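Local coordinates for putative retaining b-glycosidase (Saccharophagus degradans, PDB 5A95), which probably hydrolyses mixed-linkage beta-glucans of the lichenan type as a retaining family 5 glycoside hydrolase, with a specificity set by its quaternary structure, at residues A[176-179]-A[180-183]; A[215-218]-A[219-223]; A[58-61]-A[62-66]; A[90-93]-A[94-98]. The protein carries 1 engineered substitution. All coordinates share one frame; numbering follows the deposited sequence. Where two conformers were deposited one is given.

Four local contacts illustrate how a family 5 (beta/alpha)8 barrel is closed at the end where helices and a hairpin feed into the N-termini of its strands. Substrate cleavage in this family takes place at the other ends of those strands, so none of these turns is expected to act on the glycan directly. Interactions 1 and 2, centres 11 Å apart, enter neighbouring parallel strands and touch: N177 N lies 3.3 Å from D220 OD2, a probable hydrogen bond. Backbone oxygens of 176-183 bind a magnesium ion, and the V223 side chain approaches it to about 4 Å. Interaction 3 reaches the same sheet, centred 15 Å from interaction 1. Interactions 2 and 4 lie farthest apart, centres 30 Å.

Interaction 1 of 4, residues A[176-179]-A[180-183]; sequences QNVP and TVAV. Unlike the reference sequence in segment 176-179: Q176 (reference Lys). With MG (magnesium ion), chain G.
V178 and V181 meet through one methyl each, CG1 of the first against CG2 of the second at 4.0 Å, and their side chains cross obliquely instead of lying alongside. In V178 the touching methyl stands trans to the backbone N (chi1 176°), which sets it beside the carbonyl carbon, within reach of T180 and V181; in V181 it is the branch beside the backbone N that comes back to meet it. T180 adds its CB, 4.1 Å from the same V178 CG1, while its hydroxyl OG1 is hydrogen-bonded to OE1 of Q48. The turn leads from helix 161-174 into strand 181-185 of the (beta/alpha)8 barrel, and V127 of helix 116-133 packs on both valines. With the methyls gathered together, the carbonyls are left to a magnesium ion, which V178 O and V181 O each bind at 2.3 Å. Their separation, 3.3 Å from V178 O to V181 O, is that of two ligands sharing one cation, whose charge probably offsets the closeness of two acceptors. Three waters are also bound to the metal, and one of them weakly accepts from V178 N. Across the turn itself, V181 N gives V178 O a weak hydrogen bond of 3.4 Å, bent to 140° at the hydrogen.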
ATOM      1  N   GLN A 176      -4.743  20.903  17.123  1.00  7.99           N
ATOM      2  CA  GLN A 176      -5.375  20.567  18.386  1.00  8.85           C
ATOM      3  C   GLN A 176      -5.786  21.859  19.110  1.00  9.42           C
ATOM      4  O   GLN A 176      -5.006  22.804  19.175  1.00  9.55           O
ATOM      5  CB  GLN A 176      -4.426  19.763  19.268  1.00  9.59           C
ATOM      6  CG  GLN A 176      -5.109  19.215  20.496  1.00 10.22           C
ATOM      7  CD  GLN A 176      -4.197  18.410  21.405  1.00 11.24           C
ATOM      8  OE1 GLN A 176      -3.065  18.092  21.060  1.00 11.05           O
ATOM      9  NE2 GLN A 176      -4.720  18.042  22.551  1.00 13.62           N
ATOM     10  N   ASN A 177      -7.014  21.877  19.610  1.00  9.77           N
ATOM     11  CA  ASN A 177      -7.483  23.003  20.451  0.50 11.03           C
ATOM     12  C   ASN A 177      -7.549  24.336  19.667  1.00 10.98           C
ATOM     13  O   ASN A 177      -7.338  25.397  20.235  1.00 12.93           O
ATOM     14  CB  ASN A 177      -6.572  23.123  21.698  0.50 12.21           C
ATOM     15  CG  ASN A 177      -7.100  24.087  22.764  0.50 12.46           C
ATOM     16  OD1 ASN A 177      -8.292  24.171  22.999  0.50 13.71           O
ATOM     17  ND2 ASN A 177      -6.185  24.818  23.404  0.50 12.96           N
ATOM     18  N   VAL A 178      -7.853  24.274  18.375  1.00  9.07           N
ATOM     19  CA  VAL A 178      -8.004  25.448  17.508  1.00  9.43           C
ATOM     20  C   VAL A 178      -9.487  25.565  17.104  1.00  9.29           C
ATOM     21  O   VAL A 178      -9.990  24.775  16.287  1.00  9.15           O
ATOM     22  CB  VAL A 178      -7.111  25.389  16.261  1.00  9.80           C
ATOM     23  CG1 VAL A 178      -7.354  26.557  15.326  1.00  9.67           C
ATOM     24  CG2 VAL A 178      -5.629  25.348  16.635  1.00 10.56           C
ATOM     25  N   PRO A 179     -10.212  26.536  17.674  1.00  9.72           N
ATOM     26  CA  PRO A 179     -11.649  26.621  17.368  1.00  8.75           C
ATOM     27  C   PRO A 179     -11.948  26.937  15.902  1.00  8.62           C
ATOM     28  O   PRO A 179     -12.967  26.522  15.372  1.00  9.12           O
ATOM     29  CB  PRO A 179     -12.132  27.772  18.265  1.00 10.01           C
ATOM     30  CG  PRO A 179     -10.902  28.534  18.586  1.00 15.16           C
ATOM     31  CD  PRO A 179      -9.811  27.533  18.685  1.00 11.24           C
ATOM     32  N   THR A 180     -11.064  27.683  15.267  1.00  9.20           N
ATOM     33  CA  THR A 180     -11.260  28.141  13.892  1.00  8.98           C
ATOM     34  C   THR A 180     -11.453  26.964  12.936  1.00  8.23           C
ATOM     35  O   THR A 180     -12.183  27.079  11.990  1.00  9.18           O
ATOM     36  CB  THR A 180     -10.037  28.949  13.455  1.00  8.96           C
ATOM     37  OG1 THR A 180      -9.780  29.953  14.442  1.00 11.11           O
ATOM     38  CG2 THR A 180     -10.211  29.577  12.120  1.00  9.59           C
ATOM     39  N   VAL A 181     -10.735  25.876  13.204  1.00  8.13           N
ATOM     40  CA  VAL A 181     -10.776  24.690  12.365  1.00  8.21           C
ATOM     41  C   VAL A 181     -11.871  23.793  12.949  1.00  7.70           C
ATOM     42  O   VAL A 181     -11.684  23.183  13.981  1.00  9.00           O
ATOM     43  CB  VAL A 181      -9.416  23.993  12.313  1.00  9.42           C
ATOM     44  CG1 VAL A 181      -9.497  22.779  11.428  1.00 12.96           C
ATOM     45  CG2 VAL A 181      -8.325  24.933  11.783  1.00 10.43           C
ATOM     46  N   ALA A 182     -13.038  23.771  12.302  1.00  7.24           N
ATOM     47  CA  ALA A 182     -14.225  23.217  12.913  1.00  7.56           C
ATOM     48  C   ALA A 182     -14.544  21.801  12.488  1.00  7.24           C
ATOM     49  O   ALA A 182     -15.034  21.023  13.293  1.00  8.33           O
ATOM     50  CB  ALA A 182     -15.415  24.118  12.669  1.00  8.50           C
ATOM     51  N   VAL A 183     -14.357  21.483  11.208  1.00  6.44           N
ATOM     52  CA  VAL A 183     -14.876  20.250  10.617  1.00  6.21           C
ATOM     53  C   VAL A 183     -13.772  19.585   9.806  1.00  6.02           C
ATOM     54  O   VAL A 183     -13.063  20.246   9.018  1.00  6.53           O
ATOM     55  CB  VAL A 183     -16.074  20.564   9.693  1.00  6.46           C
ATOM     56  CG1 VAL A 183     -16.604  19.310   9.029  1.00  6.77           C
ATOM     57  CG2 VAL A 183     -17.184  21.274  10.446  1.00  7.19           C
TER
HETATM   58 MG    MG G 401     -10.695  22.635  15.950  1.00  9.99          MG
HETATM   59  O   HOH W   1      -9.763  21.750  18.055  1.00  9.95           O
HETATM   60  O   HOH W   2     -12.628  21.794  17.015  1.00 10.83           O
HETATM   61  O   HOH W   3      -8.861  21.714  14.937  1.00  8.89           O

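Interaction 2 of 4, residues A[215-218]-A[219-223]; sequences MIYA and SDKTV. With NA (sodium ion), chain L.
K221 lays the end of its side chain over one face of the Y217 ring: NZ stands 4.0 Å from the ring centroid in a cation-pi contact, and CE adds a CH-pi contact. A bend at chi2 (-75°) brings the lysine chain back toward the tyrosine. At the ring edge, near its plane, V223 O lies 3.6 Å from Y217 CE1. Replacing Y217 by an alanine would probably leave the K221 ammonium without its aromatic partner and the backbone carbonyl of E247 without the phenol hydroxyl it bonds. I216 and V223 meet at about a right angle, their CG2 methyls pressed to a tight 3.4 Å. These contacts fasten the C-terminus of helix 202-219 to the loop that enters barrel strand 224-227. I216 O is gripped twice there, by S219 N from above the carbonyl plane and by D220 N at 2.8 Å, nearly in line with the C=O bond. Beyond, D220 begins a type I turn and an Asx turn: its OD1 takes T222 N at 3.0 Å and T222 OG1 at 2.7 Å, both from the same face. On the helix side, M215 O binds a sodium ion shared with T196 O of the second subunit.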
ATOM      1  N   MET A 215      -8.658   7.512  15.097  1.00  6.47           N
ATOM      2  CA  MET A 215      -7.353   8.164  15.094  1.00  7.76           C
ATOM      3  C   MET A 215      -7.452   9.640  15.415  1.00  6.39           C
ATOM      4  O   MET A 215      -6.638  10.190  16.140  1.00  6.76           O
ATOM      5  CB  MET A 215      -6.671   8.100  13.711  1.00 11.53           C
ATOM      6  CG  MET A 215      -6.124   6.794  13.259  1.00 13.48           C
ATOM      7  SD  MET A 215      -5.540   6.981  11.556  1.00 11.16           S
ATOM      8  CE  MET A 215      -4.049   7.955  11.850  1.00  9.33           C
ATOM      9  N   ILE A 216      -8.447  10.292  14.817  1.00  6.16           N
ATOM     10  CA  ILE A 216      -8.662  11.715  15.011  1.00  6.47           C
ATOM     11  C   ILE A 216      -9.040  12.008  16.472  1.00  6.50           C
ATOM     12  O   ILE A 216      -8.438  12.868  17.139  1.00  7.38           O
ATOM     13  CB  ILE A 216      -9.721  12.226  14.035  1.00  7.14           C
ATOM     14  CG1 ILE A 216      -9.160  12.208  12.603  1.00  7.67           C
ATOM     15  CG2 ILE A 216     -10.191  13.627  14.400  1.00  7.22           C
ATOM     16  CD1 ILE A 216     -10.216  12.376  11.532  1.00  8.30           C
ATOM     17  N   TYR A 217     -10.038  11.282  16.976  1.00  6.40           N
ATOM     18  CA  TYR A 217     -10.522  11.507  18.342  1.00  6.50           C
ATOM     19  C   TYR A 217      -9.474  11.220  19.398  1.00  7.35           C
ATOM     20  O   TYR A 217      -9.496  11.861  20.456  1.00  8.70           O
ATOM     21  CB  TYR A 217     -11.799  10.708  18.585  1.00  6.39           C
ATOM     22  CG  TYR A 217     -13.080  11.332  18.062  1.00  6.81           C
ATOM     23  CD1 TYR A 217     -13.132  12.610  17.495  1.00  7.45           C
ATOM     24  CD2 TYR A 217     -14.278  10.627  18.183  1.00  6.58           C
ATOM     25  CE1 TYR A 217     -14.331  13.157  17.104  1.00  6.79           C
ATOM     26  CE2 TYR A 217     -15.478  11.170  17.774  1.00  6.47           C
ATOM     27  CZ  TYR A 217     -15.496  12.437  17.225  1.00  6.51           C
ATOM     28  OH  TYR A 217     -16.697  13.022  16.868  1.00  7.44           O
ATOM     29  N   ALA A 218      -8.568  10.288  19.120  1.00  7.09           N
ATOM     30  CA  ALA A 218      -7.477  10.004  20.044  1.00  7.39           C
ATOM     31  C   ALA A 218      -6.566  11.217  20.207  1.00  7.57           C
ATOM     32  O   ALA A 218      -5.863  11.319  21.212  1.00  8.50           O
ATOM     33  CB  ALA A 218      -6.662   8.797  19.564  1.00  7.50           C
ATOM     34  N   SER A 219      -6.518  12.065  19.177  1.00  7.86           N
ATOM     35  CA  SER A 219      -5.647  13.239  19.125  1.00  7.40           C
ATOM     36  C   SER A 219      -6.375  14.546  19.481  1.00  8.26           C
ATOM     37  O   SER A 219      -5.762  15.409  20.107  1.00  9.20           O
ATOM     38  CB  SER A 219      -5.043  13.281  17.723  1.00  7.31           C
ATOM     39  OG  SER A 219      -4.210  14.403  17.539  1.00  8.49           O
ATOM     40  N   ASP A 220      -7.654  14.689  19.111  1.00  8.11           N
ATOM     41  CA  ASP A 220      -8.450  15.878  19.436  1.00  8.20           C
ATOM     42  C   ASP A 220      -9.926  15.512  19.369  1.00  8.95           C
ATOM     43  O   ASP A 220     -10.510  15.398  18.302  1.00  9.47           O
ATOM     44  CB  ASP A 220      -8.124  16.993  18.460  1.00  8.98           C
ATOM     45  CG  ASP A 220      -8.769  18.324  18.818  1.00  8.24           C
ATOM     46  OD1 ASP A 220      -9.623  18.379  19.729  1.00 10.50           O
ATOM     47  OD2 ASP A 220      -8.442  19.320  18.153  1.00  9.75           O
ATOM     48  N   LYS A 221     -10.542  15.341  20.532  1.00  9.32           N
ATOM     49  CA  LYS A 221     -11.935  14.976  20.636  1.00  9.79           C
ATOM     50  C   LYS A 221     -12.882  16.138  20.322  1.00  9.82           C
ATOM     51  O   LYS A 221     -14.082  15.898  20.185  1.00 11.01           O
ATOM     52  CB  LYS A 221     -12.213  14.411  22.037  1.00 13.14           C
ATOM     53  CG  LYS A 221     -12.652  12.965  22.073  1.00 23.92           C
ATOM     54  CD  LYS A 221     -14.066  12.926  21.611  1.00 23.86           C
ATOM     55  CE  LYS A 221     -14.766  11.573  21.595  1.00 14.52           C
ATOM     56  NZ  LYS A 221     -16.174  11.935  21.168  1.00 13.53           N
ATOM     57  N   THR A 222     -12.362  17.363  20.204  1.00  9.27           N
ATOM     58  CA  THR A 222     -13.241  18.522  19.983  1.00  9.00           C
ATOM     59  C   THR A 222     -13.663  18.733  18.543  1.00  9.51           C
ATOM     60  O   THR A 222     -14.594  19.471  18.252  1.00 11.75           O
ATOM     61  CB  THR A 222     -12.607  19.846  20.433  1.00 11.09           C
ATOM     62  OG1 THR A 222     -11.553  20.247  19.535  1.00 11.78           O
ATOM     63  CG2 THR A 222     -12.102  19.784  21.880  1.00 13.48           C
ATOM     64  N   VAL A 223     -12.993  18.073  17.606  1.00  8.35           N
ATOM     65  CA  VAL A 223     -13.270  18.318  16.196  1.00  8.34           C
ATOM     66  C   VAL A 223     -14.567  17.623  15.770  1.00  7.75           C
ATOM     67  O   VAL A 223     -15.020  16.656  16.427  1.00  7.67           O
ATOM     68  CB  VAL A 223     -12.099  17.898  15.301  1.00 10.57           C
ATOM     69  CG1 VAL A 223     -10.818  18.603  15.693  1.00 12.34           C
ATOM     70  CG2 VAL A 223     -11.933  16.404  15.321  1.00 11.95           C
TER
HETATM   71 NA    NA L 401      -4.200  10.911  14.965  1.00 13.34          NA
HETATM   72  O   HOH W   4      -2.740  13.186  15.444  1.00  7.32           O

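Interaction 3 of 4, residues A[58-61]-A[62-66]; sequences FIDD and KGKTF
D60 grips the turn it opens with a single carboxylate oxygen. Its OD1 accepts from K62 N at 2.9 Å and from K64 N at 3.0 Å, the two N-H groups arriving from opposite faces of the carboxylate plane. The side chain reaches them because chi1 (68°) sets CG between the backbone N and the carbonyl carbon, folding it back over the loop; the bond to K62 makes an Asx turn. An alanine in place of D60 would lose both acceptor bonds, and the K62 and K64 amides would probably be left without their mate and the loop freer to shift. K62 packs its CB against D60 OD1 at 3.5 Å and then runs side by side with D61. A last bend at chi4 (82°) puts NZ near the D61 carboxylate but not on it, 4.7 Å from OD1, and two waters each bridge these charged ends. F66 fixes the other end of the contact: its N bonds F58 O at 2.8 Å, nearly straight at 172°, while F66 O lies at the edge of the F58 ring. Both phenylalanines make T-shaped stacks with F68. Between these anchors D60 N donates to K64 O at 3.0 Å, and G63 N to D60 O closes a type I turn. G63 then takes a positive phi that would jam a side chain against the preceding carbonyl. This is the type I turn with G1 bulge of a tight beta hairpin, here joining strand 57-59 to strand 65-72, which continues into the barrel.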
ATOM      1  N   PHE A  58     -25.461  21.784  15.230  1.00  8.02           N
ATOM      2  CA  PHE A  58     -24.237  22.405  15.679  1.00  7.95           C
ATOM      3  C   PHE A  58     -24.595  23.479  16.703  1.00  8.31           C
ATOM      4  O   PHE A  58     -25.582  24.206  16.517  1.00  9.17           O
ATOM      5  CB  PHE A  58     -23.475  23.054  14.520  1.00  7.58           C
ATOM      6  CG  PHE A  58     -23.145  22.102  13.408  1.00  7.03           C
ATOM      7  CD1 PHE A  58     -22.281  21.047  13.627  1.00  6.76           C
ATOM      8  CD2 PHE A  58     -23.705  22.242  12.151  1.00  6.73           C
ATOM      9  CE1 PHE A  58     -21.952  20.169  12.619  1.00  7.04           C
ATOM     10  CE2 PHE A  58     -23.401  21.353  11.123  1.00  7.44           C
ATOM     11  CZ  PHE A  58     -22.515  20.310  11.371  1.00  7.38           C
ATOM     12  N   ILE A  59     -23.738  23.645  17.717  1.00  8.29           N
ATOM     13  CA  ILE A  59     -23.908  24.704  18.730  1.00  9.89           C
ATOM     14  C   ILE A  59     -22.594  25.404  19.009  1.00 10.48           C
ATOM     15  O   ILE A  59     -21.513  24.807  18.839  1.00  9.28           O
ATOM     16  CB  ILE A  59     -24.501  24.176  20.040  1.00 11.23           C
ATOM     17  CG1 ILE A  59     -23.645  23.071  20.655  1.00 11.56           C
ATOM     18  CG2 ILE A  59     -25.928  23.724  19.805  1.00 11.87           C
ATOM     19  CD1 ILE A  59     -24.011  22.768  22.088  1.00 12.30           C
ATOM     20  N   ASP A  60     -22.688  26.666  19.430  1.00 11.33           N
ATOM     21  CA  ASP A  60     -21.520  27.389  19.916  1.00 12.40           C
ATOM     22  C   ASP A  60     -21.385  27.183  21.422  1.00 12.59           C
ATOM     23  O   ASP A  60     -22.125  26.383  22.019  1.00 13.13           O
ATOM     24  CB  ASP A  60     -21.573  28.863  19.513  1.00 12.96           C
ATOM     25  CG  ASP A  60     -22.683  29.643  20.215  1.00 14.47           C
ATOM     26  OD1 ASP A  60     -23.233  29.165  21.214  1.00 15.17           O
ATOM     27  OD2 ASP A  60     -23.001  30.741  19.712  1.00 19.58           O
ATOM     28  N   ASP A  61     -20.415  27.885  22.016  1.00 14.31           N
ATOM     29  CA  ASP A  61     -20.094  27.735  23.436  1.00 15.89           C
ATOM     30  C   ASP A  61     -21.081  28.425  24.383  1.00 19.07           C
ATOM     31  O   ASP A  61     -20.940  28.288  25.598  1.00 23.85           O
ATOM     32  CB  ASP A  61     -18.631  28.131  23.734  1.00 17.03           C
ATOM     33  CG  ASP A  61     -18.326  29.603  23.510  1.00 18.23           C
ATOM     34  OD1 ASP A  61     -19.251  30.405  23.277  1.00 18.78           O
ATOM     35  OD2 ASP A  61     -17.111  29.949  23.616  1.00 17.05           O
ATOM     36  N   LYS A  62     -22.040  29.174  23.824  1.00 17.75           N
ATOM     37  CA  LYS A  62     -23.200  29.694  24.590  1.00 20.22           C
ATOM     38  C   LYS A  62     -24.442  28.755  24.455  1.00 17.00           C
ATOM     39  O   LYS A  62     -25.533  29.037  24.991  1.00 24.17           O
ATOM     40  CB  LYS A  62     -23.545  31.110  24.102  1.00 18.87           C
ATOM     41  CG  LYS A  62     -22.465  32.165  24.376  1.00 24.27           C
ATOM     42  CD  LYS A  62     -22.935  33.596  24.098  1.00 26.98           C
ATOM     43  CE  LYS A  62     -21.845  34.649  24.366  1.00 27.18           C
ATOM     44  NZ  LYS A  62     -20.875  34.805  23.248  1.00 25.56           N
ATOM     45  N   GLY A  63     -24.269  27.648  23.701  1.00 18.96           N
ATOM     46  CA  GLY A  63     -25.364  26.706  23.462  1.00 17.02           C
ATOM     47  C   GLY A  63     -26.327  27.091  22.337  1.00 15.05           C
ATOM     48  O   GLY A  63     -27.349  26.418  22.124  1.00 16.64           O
ATOM     49  N   LYS A  64     -26.026  28.176  21.642  1.00 14.87           N
ATOM     50  CA  LYS A  64     -26.842  28.679  20.549  1.00 14.48           C
ATOM     51  C   LYS A  64     -26.606  27.835  19.305  1.00 12.06           C
ATOM     52  O   LYS A  64     -25.477  27.528  18.949  1.00 12.17           O
ATOM     53  CB  LYS A  64     -26.530  30.146  20.244  1.00 16.43           C
ATOM     54  CG  LYS A  64     -27.409  30.773  19.177  1.00 21.38           C
ATOM     55  CD  LYS A  64     -26.990  32.205  18.879  1.00 25.84           C
ATOM     56  CE  LYS A  64     -27.898  32.803  17.819  1.00 32.62           C
ATOM     57  NZ  LYS A  64     -27.690  34.269  17.660  1.00 40.32           N
ATOM     58  N   THR A  65     -27.683  27.478  18.622  1.00 11.68           N
ATOM     59  CA  THR A  65     -27.592  26.768  17.372  1.00 11.17           C
ATOM     60  C   THR A  65     -26.792  27.564  16.359  1.00 11.46           C
ATOM     61  O   THR A  65     -26.996  28.776  16.186  1.00 13.84           O
ATOM     62  CB  THR A  65     -28.989  26.440  16.836  1.00 12.22           C
ATOM     63  OG1 THR A  65     -29.647  25.587  17.787  1.00 14.80           O
ATOM     64  CG2 THR A  65     -28.902  25.759  15.465  1.00 12.44           C
ATOM     65  N   PHE A  66     -25.852  26.873  15.714  1.00 11.25           N
ATOM     66  CA  PHE A  66     -24.953  27.454  14.748  1.00 10.64           C
ATOM     67  C   PHE A  66     -25.194  26.783  13.404  1.00 10.00           C
ATOM     68  O   PHE A  66     -25.407  25.584  13.333  1.00  9.35           O
ATOM     69  CB  PHE A  66     -23.503  27.231  15.194  1.00 10.36           C
ATOM     70  CG  PHE A  66     -22.496  27.836  14.279  1.00 11.53           C
ATOM     71  CD1 PHE A  66     -22.111  29.174  14.398  1.00 13.95           C
ATOM     72  CD2 PHE A  66     -21.939  27.071  13.264  1.00 12.59           C
ATOM     73  CE1 PHE A  66     -21.184  29.709  13.515  1.00 14.29           C
ATOM     74  CE2 PHE A  66     -21.025  27.612  12.393  1.00 15.16           C
ATOM     75  CZ  PHE A  66     -20.665  28.927  12.499  1.00 14.72           C
TER
HETATM   76  O   HOH W   5     -27.038  23.374  13.143  1.00  9.89           O
HETATM   77  O   HOH W   6     -24.320  30.075  17.205  1.00 28.76           O
HETATM   78  O   HOH W   7     -18.745  33.240  24.223  1.00 25.34           O
HETATM   79  O   HOH W   8     -20.270  32.325  21.447  1.00 32.83           O

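Interaction 4 of 4, residues A[90-93]-A[94-98]; sequences FEEL and ANNWG
The W97 indole is met at its edge by the E92 carboxylate: NE1 donates to OE2 at 2.8 Å, with the oxygen lying in the ring plane. L93 approaches the same ring obliquely, its CD2 4.1 Å from W97 CG, and further contacts come from F332, in a T-shaped stack, and from K356, in a cation-pi contact. All this happens at the C-terminal end of helix 87-96, where the (beta/alpha)8 barrel turns from helix toward strand 101-106. The carboxylate of E92 is itself a flat group held at both ends. It stands 67° from the indole plane and 71° from the N96 amide plane, and each oxygen has its own donor. N96 ND2 reaches OE1 at 2.9 Å from above the carboxylate plane, whereas the indole N-H comes to OE2 on its anti side. Such a two-handed grip fixes the rotation of the carboxylate, and two neutral donors would be expected to steady its negative charge. E92 sends CG out trans to its backbone N and bends at chi2 (68°), which turns the carboxylate toward N96 and W97. In the backbone the helical bonds run on: A94 N to F90 O at 2.9 Å, N95 N to E91 O at 2.8 Å, N96 N to E92 O at 2.9 Å. G98, the first residue to depart from helical angles, does so with positive phi, a conformation that favours glycine. At this end W97 N donates to L93 O at 3.1 Å, and only weakly to E92 O, 3.5 Å away.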
ATOM      1  N   PHE A  90     -10.164  35.991   1.738  1.00  9.70           N
ATOM      2  CA  PHE A  90     -10.961  35.712   2.936  1.00  9.74           C
ATOM      3  C   PHE A  90     -11.716  36.961   3.376  1.00  9.83           C
ATOM      4  O   PHE A  90     -12.888  36.882   3.778  1.00 10.60           O
ATOM      5  CB  PHE A  90     -10.078  35.200   4.079  1.00  9.95           C
ATOM      6  CG  PHE A  90      -9.648  33.750   3.935  1.00  9.90           C
ATOM      7  CD1 PHE A  90      -9.239  33.225   2.722  1.00 10.36           C
ATOM      8  CD2 PHE A  90      -9.608  32.956   5.049  1.00 10.32           C
ATOM      9  CE1 PHE A  90      -8.839  31.883   2.610  1.00 10.33           C
ATOM     10  CE2 PHE A  90      -9.207  31.628   4.958  1.00 10.52           C
ATOM     11  CZ  PHE A  90      -8.810  31.103   3.748  1.00 10.18           C
ATOM     12  N   GLU A  91     -11.046  38.111   3.302  1.00 11.45           N
ATOM     13  CA  GLU A  91     -11.671  39.379   3.693  1.00 12.26           C
ATOM     14  C   GLU A  91     -12.883  39.701   2.812  1.00 12.96           C
ATOM     15  O   GLU A  91     -13.931  40.126   3.312  1.00 13.15           O
ATOM     16  CB  GLU A  91     -10.669  40.528   3.587  1.00 14.30           C
ATOM     17  CG  GLU A  91      -9.545  40.431   4.597  1.00 16.13           C
ATOM     18  CD  GLU A  91      -8.499  41.527   4.420  1.00 22.99           C
ATOM     19  OE1 GLU A  91      -7.800  41.589   3.370  1.00 28.65           O
ATOM     20  OE2 GLU A  91      -8.372  42.314   5.352  1.00 35.55           O
ATOM     21  N   GLU A  92     -12.743  39.498   1.503  1.00 11.07           N
ATOM     22  CA  GLU A  92     -13.859  39.756   0.592  1.00 11.07           C
ATOM     23  C   GLU A  92     -15.066  38.897   0.998  1.00 11.01           C
ATOM     24  O   GLU A  92     -16.198  39.352   1.079  1.00 12.18           O
ATOM     25  CB  GLU A  92     -13.445  39.429  -0.826  1.00 11.82           C
ATOM     26  CG  GLU A  92     -14.594  39.395  -1.830  1.00 10.98           C
ATOM     27  CD  GLU A  92     -15.245  40.741  -2.106  1.00 12.34           C
ATOM     28  OE1 GLU A  92     -14.715  41.794  -1.675  1.00 14.86           O
ATOM     29  OE2 GLU A  92     -16.263  40.741  -2.812  1.00 12.94           O
ATOM     30  N   LEU A  93     -14.805  37.629   1.247  1.00 10.46           N
ATOM     31  CA  LEU A  93     -15.874  36.715   1.582  1.00  9.17           C
ATOM     32  C   LEU A  93     -16.564  37.057   2.900  1.00 10.40           C
ATOM     33  O   LEU A  93     -17.805  37.059   2.985  1.00 10.73           O
ATOM     34  CB  LEU A  93     -15.337  35.285   1.604  1.00  9.02           C
ATOM     35  CG  LEU A  93     -15.067  34.722   0.216  1.00  9.35           C
ATOM     36  CD1 LEU A  93     -14.211  33.455   0.285  1.00  9.66           C
ATOM     37  CD2 LEU A  93     -16.397  34.442  -0.489  1.00 10.42           C
ATOM     38  N   ALA A  94     -15.765  37.274   3.943  1.00 10.89           N
ATOM     39  CA  ALA A  94     -16.301  37.564   5.262  1.00 12.79           C
ATOM     40  C   ALA A  94     -16.999  38.925   5.283  1.00 13.85           C
ATOM     41  O   ALA A  94     -18.082  39.084   5.866  1.00 15.59           O
ATOM     42  CB  ALA A  94     -15.217  37.515   6.309  1.00 14.13           C
ATOM     43  N   ASN A  95     -16.387  39.906   4.641  1.00 13.22           N
ATOM     44  CA  ASN A  95     -16.913  41.271   4.735  1.00 16.01           C
ATOM     45  C   ASN A  95     -18.061  41.585   3.798  1.00 15.38           C
ATOM     46  O   ASN A  95     -18.918  42.391   4.128  1.00 19.25           O
ATOM     47  CB  ASN A  95     -15.810  42.309   4.492  1.00 18.87           C
ATOM     48  CG  ASN A  95     -14.719  42.262   5.542  1.00 21.53           C
ATOM     49  OD1 ASN A  95     -14.941  41.833   6.670  1.00 23.93           O
ATOM     50  ND2 ASN A  95     -13.527  42.711   5.168  1.00 26.53           N
ATOM     51  N   ASN A  96     -18.045  40.972   2.626  1.00 13.42           N
ATOM     52  CA  ASN A  96     -18.990  41.307   1.556  1.00 14.16           C
ATOM     53  C   ASN A  96     -19.937  40.214   1.073  1.00 13.03           C
ATOM     54  O   ASN A  96     -20.919  40.519   0.404  1.00 14.55           O
ATOM     55  CB  ASN A  96     -18.232  41.846   0.347  1.00 14.27           C
ATOM     56  CG  ASN A  96     -17.570  43.183   0.626  1.00 17.23           C
ATOM     57  OD1 ASN A  96     -18.049  43.969   1.445  1.00 20.55           O
ATOM     58  ND2 ASN A  96     -16.482  43.453  -0.072  1.00 20.22           N
ATOM     59  N   TRP A  97     -19.653  38.949   1.398  1.00 11.29           N
ATOM     60  CA  TRP A  97     -20.499  37.842   0.928  1.00 10.59           C
ATOM     61  C   TRP A  97     -21.280  37.112   2.015  1.00 10.75           C
ATOM     62  O   TRP A  97     -21.985  36.140   1.728  1.00 11.57           O
ATOM     63  CB  TRP A  97     -19.659  36.851   0.100  1.00 10.83           C
ATOM     64  CG  TRP A  97     -19.209  37.400  -1.219  1.00  9.77           C
ATOM     65  CD1 TRP A  97     -18.296  38.410  -1.421  1.00 10.81           C
ATOM     66  CD2 TRP A  97     -19.627  36.985  -2.524  1.00  9.54           C
ATOM     67  NE1 TRP A  97     -18.167  38.667  -2.753  1.00 11.02           N
ATOM     68  CE2 TRP A  97     -18.957  37.801  -3.461  1.00  9.73           C
ATOM     69  CE3 TRP A  97     -20.505  35.995  -2.997  1.00  9.95           C
ATOM     70  CZ2 TRP A  97     -19.129  37.648  -4.848  1.00 10.10           C
ATOM     71  CZ3 TRP A  97     -20.672  35.851  -4.367  1.00  9.95           C
ATOM     72  CH2 TRP A  97     -20.002  36.681  -5.279  1.00  9.75           C
ATOM     73  N   GLY A  98     -21.162  37.559   3.259  1.00 11.99           N
ATOM     74  CA  GLY A  98     -21.981  37.051   4.348  1.00 13.19           C
ATOM     75  C   GLY A  98     -21.543  35.715   4.887  1.00 11.66           C
ATOM     76  O   GLY A  98     -22.264  35.106   5.643  1.00 13.46           O
TER